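Local structure of Fe(2+) transporter FeoB (Methanocaldococcus jannaschii, 2WJI) at residues A[157-160]-A[161-165]. The protein is probably the GTP-driven transporter of a ferrous iron uptake system, represented here by its nucleotide-binding G domain. Numbering follows the deposited sequence.
Sequences KAIS and IAVKD
With CG beside its backbone N (chi1 -58°) and a bend at the last torsion (chi4 50°), K164 curls back along the helix, and its NZ donates to S160 O at 2.9 Å in the carbonyl plane. A long, flexible lysine suits this place: its ammonium reaches a carbonyl four residues back and also forms a salt bridge with E50. S160 has OG between its backbone N and carbonyl carbon (chi1 71°), where the short hydroxyl folds back to give a 2.8 Å hydrogen bond to K157 O. That oxygen also accepts I161 N at 3.3 Å, both donors coming from the same face of its plane. With S160 replaced by alanine, K157 O would probably lose the shorter of these two bonds. A162 N to A158 O (2.9 Å) and V163 N to I159 O (3.1 Å) continue the i to i+4 pattern. On the exposed side K157 and I161 lie side by side, where the lysine can keep its charge in solvent. Branched I159 and V163, their CG2 and CG1 respectively 4.5 Å apart, instead face the sheet, where both touch I6, F52 and L84. This is the C-terminal end of an amphipathic helix, 152-162, packed on the central sheet of a P-loop GTPase domain.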
ATOM      1  N   LYS A 157     -10.710  -0.254  -6.563  1.00 30.62           N
ATOM      2  CA  LYS A 157     -11.607  -1.374  -6.783  1.00 30.83           C
ATOM      3  C   LYS A 157     -11.120  -2.614  -6.050  1.00 26.80           C
ATOM      4  O   LYS A 157     -11.910  -3.315  -5.413  1.00 26.44           O
ATOM      5  CB  LYS A 157     -11.775  -1.658  -8.277  1.00 30.64           C
ATOM      6  CG  LYS A 157     -12.573  -2.910  -8.592  1.00 40.99           C
ATOM      7  CD  LYS A 157     -12.885  -2.997 -10.081  1.00 50.42           C
ATOM      8  CE  LYS A 157     -13.034  -4.443 -10.536  1.00 57.79           C
ATOM      9  NZ  LYS A 157     -14.244  -5.102  -9.973  1.00 62.52           N
ATOM     10  N   ALA A 158      -9.823  -2.886  -6.152  1.00 31.00           N
ATOM     11  CA  ALA A 158      -9.232  -4.030  -5.484  1.00 27.49           C
ATOM     12  C   ALA A 158      -9.406  -3.895  -3.987  1.00 26.73           C
ATOM     13  O   ALA A 158      -9.710  -4.872  -3.304  1.00 34.29           O
ATOM     14  CB  ALA A 158      -7.761  -4.157  -5.836  1.00 25.21           C
ATOM     15  N   ILE A 159      -9.217  -2.682  -3.473  1.00 23.20           N
ATOM     16  CA  ILE A 159      -9.443  -2.424  -2.046  1.00 23.24           C
ATOM     17  C   ILE A 159     -10.873  -2.776  -1.611  1.00 27.07           C
ATOM     18  O   ILE A 159     -11.086  -3.519  -0.651  1.00 27.56           O
ATOM     19  CB  ILE A 159      -9.139  -0.951  -1.682  1.00 20.15           C
ATOM     20  CG1 ILE A 159      -7.639  -0.693  -1.734  1.00 19.06           C
ATOM     21  CG2 ILE A 159      -9.688  -0.605  -0.307  1.00 30.55           C
ATOM     22  CD1 ILE A 159      -7.253   0.758  -1.459  1.00 22.85           C
ATOM     23  N   SER A 160     -11.861  -2.253  -2.319  1.00 29.02           N
ATOM     24  CA  SER A 160     -13.254  -2.477  -1.927  1.00 32.74           C
ATOM     25  C   SER A 160     -13.672  -3.956  -1.920  1.00 26.21           C
ATOM     26  O   SER A 160     -14.617  -4.330  -1.245  1.00 33.87           O
ATOM     27  CB  SER A 160     -14.194  -1.684  -2.836  1.00 38.57           C
ATOM     28  OG  SER A 160     -14.213  -2.260  -4.121  1.00 36.36           O
ATOM     29  N   ILE A 161     -12.991  -4.780  -2.706  1.00 32.97           N
ATOM     30  CA  ILE A 161     -13.262  -6.213  -2.725  1.00 32.87           C
ATOM     31  C   ILE A 161     -12.508  -6.885  -1.584  1.00 34.37           C
ATOM     32  O   ILE A 161     -13.052  -7.753  -0.893  1.00 31.81           O
ATOM     33  CB  ILE A 161     -12.832  -6.850  -4.066  1.00 36.45           C
ATOM     34  CG1 ILE A 161     -13.825  -6.494  -5.175  1.00 37.48           C
ATOM     35  CG2 ILE A 161     -12.707  -8.364  -3.936  1.00 36.59           C
ATOM     36  CD1 ILE A 161     -13.272  -6.711  -6.605  1.00 37.20           C
ATOM     37  N   ALA A 162     -11.262  -6.459  -1.378  1.00 30.79           N
ATOM     38  CA  ALA A 162     -10.402  -7.054  -0.360  1.00 34.14           C
ATOM     39  C   ALA A 162     -10.868  -6.852   1.086  1.00 37.48           C
ATOM     40  O   ALA A 162     -10.546  -7.667   1.950  1.00 34.99           O
ATOM     41  CB  ALA A 162      -8.957  -6.563  -0.527  1.00 37.02           C
ATOM     42  N   VAL A 163     -11.599  -5.773   1.369  1.00 42.47           N
ATOM     43  CA  VAL A 163     -12.035  -5.524   2.747  1.00 50.76           C
ATOM     44  C   VAL A 163     -13.144  -6.481   3.169  1.00 62.02           C
ATOM     45  O   VAL A 163     -13.426  -6.636   4.358  1.00 68.86           O
ATOM     46  CB  VAL A 163     -12.526  -4.071   2.993  1.00 24.36           C
ATOM     47  CG1 VAL A 163     -11.366  -3.105   3.033  1.00 26.36           C
ATOM     48  CG2 VAL A 163     -13.584  -3.665   1.967  1.00 25.90           C
ATOM     49  N   LYS A 164     -13.773  -7.113   2.186  1.00 63.74           N
ATOM     50  CA  LYS A 164     -14.842  -8.062   2.445  1.00 68.02           C
ATOM     51  C   LYS A 164     -14.278  -9.474   2.548  1.00 79.44           C
ATOM     52  O   LYS A 164     -14.892 -10.362   3.144  1.00 80.68           O
ATOM     53  CB  LYS A 164     -15.885  -7.969   1.336  1.00 64.32           C
ATOM     54  CG  LYS A 164     -16.471  -6.571   1.195  1.00 63.79           C
ATOM     55  CD  LYS A 164     -17.063  -6.339  -0.184  1.00 65.42           C
ATOM     56  CE  LYS A 164     -17.805  -5.010  -0.248  1.00 65.01           C
ATOM     57  NZ  LYS A 164     -16.992  -3.880   0.283  1.00 62.57           N
ATOM     58  N   ASP A 165     -13.097  -9.668   1.967  1.00 86.90           N
ATOM     59  CA  ASP A 165     -12.380 -10.935   2.058  1.00 92.82           C
ATOM     60  C   ASP A 165     -11.613 -11.025   3.376  1.00 93.26           C
ATOM     61  O   ASP A 165     -12.053 -11.679   4.322  1.00 94.01           O
ATOM     62  CB  ASP A 165     -11.408 -11.092   0.882  1.00 95.54           C
ATOM     63  CG  ASP A 165     -12.119 -11.256  -0.453  1.00 98.58           C
ATOM     64  OD1 ASP A 165     -11.507 -11.821  -1.385  1.00 98.34           O
ATOM     65  OD2 ASP A 165     -13.287 -10.825  -0.571  1.00 99.85           O
TER